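PDB 3P2H: AHL synthase from Burkholderia glumae, which probably makes N-acyl-homoserine lactone quorum-sensing signals from S-adenosyl-L-methionine and a fatty acyl-carrier-protein thioester, releasing methylthioadenosine. Local coordinates for residues A[8-13]-A[48-53]; A[17-22]-A[52-57]. The protein carries 3 engineered substitutions. All coordinates share one frame; numbering follows the deposited sequence.

Contact 1: residues A[8-13]-A[48-53]; sequences AGRLPA and DRDDTV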
# COMPACT_ATOMS: atom_id res chain seq x y z
N ALA A 8 10.89 -12.06 0.34
CA ALA A 8 11.70 -13.20 0.76
C ALA A 8 11.80 -13.38 2.27
O ALA A 8 12.82 -13.85 2.78
CB ALA A 8 13.10 -13.08 0.16
N GLY A 9 10.75 -13.03 3.00
CA GLY A 9 10.79 -13.17 4.44
C GLY A 9 11.39 -11.93 5.07
O GLY A 9 11.34 -10.85 4.49
N ARG A 10 11.98 -12.08 6.25
CA ARG A 10 12.57 -10.95 6.95
C ARG A 10 13.50 -10.10 6.06
O ARG A 10 14.43 -10.62 5.44
CB ARG A 10 13.33 -11.44 8.19
CG ARG A 10 13.85 -10.33 9.09
CD ARG A 10 14.47 -10.93 10.35
NE ARG A 10 13.52 -11.80 11.02
CZ ARG A 10 13.82 -12.55 12.08
NH1 ARG A 10 15.04 -12.53 12.60
NH2 ARG A 10 12.88 -13.31 12.63
N LEU A 11 13.23 -8.80 6.02
CA LEU A 11 14.02 -7.87 5.22
C LEU A 11 15.46 -7.81 5.70
O LEU A 11 15.72 -7.93 6.90
CB LEU A 11 13.45 -6.45 5.32
CG LEU A 11 12.20 -6.05 4.54
CD1 LEU A 11 11.82 -4.62 4.91
CD2 LEU A 11 12.47 -6.16 3.04
N PRO A 12 16.41 -7.63 4.77
CA PRO A 12 17.79 -7.55 5.25
C PRO A 12 17.89 -6.28 6.09
O PRO A 12 17.21 -5.29 5.82
CB PRO A 12 18.60 -7.49 3.95
CG PRO A 12 17.64 -6.92 2.95
CD PRO A 12 16.33 -7.57 3.31
N ALA A 13 18.71 -6.32 7.13
CA ALA A 13 18.89 -5.19 8.04
C ALA A 13 18.96 -3.80 7.40
O ALA A 13 18.24 -2.89 7.80
CB ALA A 13 20.13 -5.42 8.91
N ASP A 48 4.25 -5.10 10.40
CA ASP A 48 5.54 -5.27 9.74
C ASP A 48 6.11 -6.56 10.31
O ASP A 48 6.69 -6.57 11.39
CB ASP A 48 6.44 -4.07 10.04
CG ASP A 48 5.96 -2.81 9.35
OD1 ASP A 48 5.86 -2.83 8.11
OD2 ASP A 48 5.68 -1.82 10.05
N ARG A 49 5.93 -7.66 9.58
CA ARG A 49 6.37 -8.98 10.01
C ARG A 49 7.29 -9.63 8.98
O ARG A 49 7.47 -9.12 7.88
CB ARG A 49 5.15 -9.88 10.23
CG ARG A 49 4.01 -9.22 10.99
CD ARG A 49 2.81 -10.17 11.16
NE ARG A 49 2.31 -10.68 9.88
CZ ARG A 49 1.10 -10.42 9.38
NH1 ARG A 49 0.25 -9.65 10.04
NH2 ARG A 49 0.75 -10.93 8.20
N ASP A 50 7.84 -10.79 9.33
CA ASP A 50 8.73 -11.49 8.41
C ASP A 50 8.02 -11.81 7.11
O ASP A 50 8.64 -11.82 6.05
CB ASP A 50 9.24 -12.80 9.02
CG ASP A 50 10.20 -12.58 10.18
OD1 ASP A 50 10.72 -11.46 10.35
OD2 ASP A 50 10.46 -13.56 10.91
N ASP A 51 6.72 -12.08 7.19
CA ASP A 51 5.94 -12.45 6.00
C ASP A 51 5.37 -11.27 5.21
O ASP A 51 4.80 -11.45 4.14
CB ASP A 51 4.81 -13.41 6.40
CG ASP A 51 3.73 -12.75 7.23
OD1 ASP A 51 2.61 -12.57 6.71
OD2 ASP A 51 4.00 -12.39 8.40
N THR A 52 5.54 -10.06 5.73
CA THR A 52 5.04 -8.87 5.06
C THR A 52 5.76 -8.67 3.73
O THR A 52 6.95 -8.92 3.63
CB THR A 52 5.24 -7.61 5.93
OG1 THR A 52 4.59 -7.79 7.19
CG2 THR A 52 4.67 -6.38 5.24
N VAL A 53 5.02 -8.23 2.72
CA VAL A 53 5.61 -7.98 1.40
C VAL A 53 5.77 -6.48 1.24
O VAL A 53 4.88 -5.71 1.61
CB VAL A 53 4.70 -8.53 0.27
CG1 VAL A 53 5.28 -8.16 -1.10
CG2 VAL A 53 4.59 -10.04 0.40
O HOH W 1 9.43 -8.74 5.74
O HOH W 2 8.36 -11.58 2.78

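Contact 2: residues A[17-22]-A[52-57]; sequences AELGSY and TVYVLG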
# COMPACT_ATOMS: atom_id res chain seq x y z
N ALA A 17 16.17 -0.68 7.72
CA ALA A 17 16.52 0.63 8.25
C ALA A 17 16.19 1.74 7.25
O ALA A 17 15.61 2.76 7.60
CB ALA A 17 18.00 0.67 8.61
N GLU A 18 16.56 1.51 5.99
CA GLU A 18 16.31 2.49 4.94
C GLU A 18 14.82 2.72 4.70
O GLU A 18 14.38 3.86 4.53
CB GLU A 18 17.00 2.03 3.66
CG GLU A 18 16.87 2.97 2.49
CD GLU A 18 17.65 2.50 1.29
OE1 GLU A 18 17.90 1.28 1.19
OE2 GLU A 18 18.00 3.35 0.44
N LEU A 19 14.04 1.65 4.69
CA LEU A 19 12.60 1.76 4.49
C LEU A 19 11.96 2.40 5.71
O LEU A 19 11.06 3.22 5.58
CB LEU A 19 11.98 0.38 4.27
CG LEU A 19 10.44 0.36 4.31
CD1 LEU A 19 9.88 1.15 3.14
CD2 LEU A 19 9.95 -1.08 4.26
N GLY A 20 12.43 1.99 6.89
CA GLY A 20 11.89 2.54 8.12
C GLY A 20 12.08 4.04 8.20
O GLY A 20 11.22 4.75 8.72
N SER A 21 13.21 4.51 7.70
CA SER A 21 13.53 5.94 7.72
C SER A 21 12.64 6.67 6.72
O SER A 21 12.14 7.76 7.01
CB SER A 21 15.00 6.16 7.35
OG SER A 21 15.34 7.54 7.38
N TYR A 22 12.45 6.08 5.54
CA TYR A 22 11.62 6.72 4.54
C TYR A 22 10.19 6.80 5.05
O TYR A 22 9.51 7.81 4.85
CB TYR A 22 11.64 5.94 3.23
CG TYR A 22 10.74 6.55 2.19
CD1 TYR A 22 11.07 7.75 1.56
CD2 TYR A 22 9.54 5.94 1.83
CE1 TYR A 22 10.23 8.33 0.61
CE2 TYR A 22 8.69 6.51 0.89
CZ TYR A 22 9.04 7.70 0.28
OH TYR A 22 8.20 8.25 -0.65
N THR A 52 5.54 -10.06 5.73
CA THR A 52 5.04 -8.87 5.06
C THR A 52 5.76 -8.67 3.73
O THR A 52 6.95 -8.92 3.63
CB THR A 52 5.24 -7.61 5.93
OG1 THR A 52 4.59 -7.79 7.19
CG2 THR A 52 4.67 -6.38 5.24
N VAL A 53 5.02 -8.23 2.72
CA VAL A 53 5.61 -7.98 1.40
C VAL A 53 5.77 -6.48 1.24
O VAL A 53 4.88 -5.71 1.61
CB VAL A 53 4.70 -8.53 0.27
CG1 VAL A 53 5.28 -8.16 -1.10
CG2 VAL A 53 4.59 -10.04 0.40
N TYR A 54 6.92 -6.05 0.71
CA TYR A 54 7.18 -4.62 0.53
C TYR A 54 7.59 -4.23 -0.89
O TYR A 54 8.27 -4.99 -1.59
CB TYR A 54 8.29 -4.15 1.47
CG TYR A 54 7.99 -4.29 2.94
CD1 TYR A 54 7.14 -3.40 3.59
CD2 TYR A 54 8.57 -5.32 3.68
CE1 TYR A 54 6.87 -3.53 4.95
CE2 TYR A 54 8.31 -5.46 5.03
CZ TYR A 54 7.47 -4.57 5.66
OH TYR A 54 7.22 -4.72 7.01
N VAL A 55 7.18 -3.04 -1.28
CA VAL A 55 7.54 -2.49 -2.58
C VAL A 55 8.27 -1.19 -2.29
O VAL A 55 7.79 -0.37 -1.52
CB VAL A 55 6.29 -2.17 -3.43
CG1 VAL A 55 6.72 -1.57 -4.78
CG2 VAL A 55 5.44 -3.42 -3.64
N LEU A 56 9.46 -1.02 -2.87
CA LEU A 56 10.22 0.21 -2.69
C LEU A 56 10.52 0.80 -4.06
O LEU A 56 10.86 0.08 -4.99
CB LEU A 56 11.56 -0.05 -1.98
CG LEU A 56 11.63 -0.74 -0.61
CD1 LEU A 56 12.98 -0.44 0.02
CD2 LEU A 56 10.53 -0.24 0.29
N GLY A 57 10.36 2.11 -4.18
CA GLY A 57 10.67 2.77 -5.43
C GLY A 57 11.95 3.54 -5.18
O GLY A 57 12.10 4.12 -4.11

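Contact 1: residues A[8-13]-A[48-53]
The guanidinium of Arg-10 receives the carboxylate of Asp-50 at its edge, near its own plane, while the two planes stand 41° apart. The result is a side-on bidentate salt bridge joining two loops of the acetyltransferase-like fold, the one between strand 2-6 and helix 13-30 and the one entering strand 53-58. Arg-10 NE reaches Asp-50 OD1 at 2.9 Å, approaching from above the carboxylate plane, whereas Arg-10 NH2 reaches Asp-50 OD2 at 3.0 Å through that oxygen's syn lone pair. Arg-10 extends with CG anti to the backbone N (chi1 -173°), then bends at chi3, which brings NE round to Asp-50. Asp-50 lies inside a type I turn from Arg-49 to Thr-52. Within this turn the Arg-49 guanidinium holds Asp-51 at its edge, almost coplanar, with Arg-49 NE to Asp-51 OD2 at 2.8 Å; Arg-75 is a second partner of Asp-51. Thr-52 OG1 accepts the N-H of Arg-49 and is also bonded to Tyr-47 O. Gly-9 has backbone angles that call for glycine, and its CA lies 3.0 Å from Asp-50 O in a C-H...O contact. Two waters bridge the backbones; one accepts from Gly-9 N at 2.8 Å and donates to Thr-52 O at 3.1 Å.

Contact 2: residues A[17-22]-A[52-57]
Leu-19 crosses the side chain of Tyr-54 at about a right angle and meets that of Leu-56 at a slant with its other branch, so one leucine of helix 13-30 serves two residues of strand 53-58. Two torsions divide the work: chi1 (169°) sets CG anti to the backbone N and carries it toward the strand, and chi2 (66°) then turns CD2 to Tyr-54 and CD1 to Leu-56. Leu-19 CD2 lies over a face of the Tyr-54 ring, 4.0 Å from the centroid and 23° off the ring normal, a CH-pi contact displaced toward the rim, where Tyr-54 CD1 is 3.7 Å away. The opposite face of the ring is covered by Thr-52 CG2, so a methyl packs on each side. Leu-19 CD1 meets Leu-56 CD2 at 3.2 Å, tighter than usual for two methyl carbons. All three touching residues are buried, and the contact across these segments is apolar; the hydroxyl of Tyr-54 instead bonds to Asp-48. This is helix-on-sheet packing in the acetyltransferase-like core. Strand 53-58 lies between antiparallel neighbours 2-6 and 64-72, and Val-55 packs against helix 120-133.

Contact 1 ties the loop ahead of helix 13-30 to the loop that leads into strand 53-58, whereas contact 2 ties the helix to the strand itself; their segments share Thr-52 and Val-53, yet their settings differ. Contact 1 lies at the surface, about 15 Å from the centre of the chain to its own centre. Contact 2, about 11 Å from that centre, is buried. Their own centres are 10 Å apart, and they meet at Tyr-54: Asp-48 OD1 is 2.6 Å from Tyr-54 OH, a probable hydrogen bond, and Leu-11 CD1 packs 3.6 Å from Tyr-54 CD2. Charge and bridging water hold the loop contact; methyls, on a ring and on each other, hold the helix-strand one.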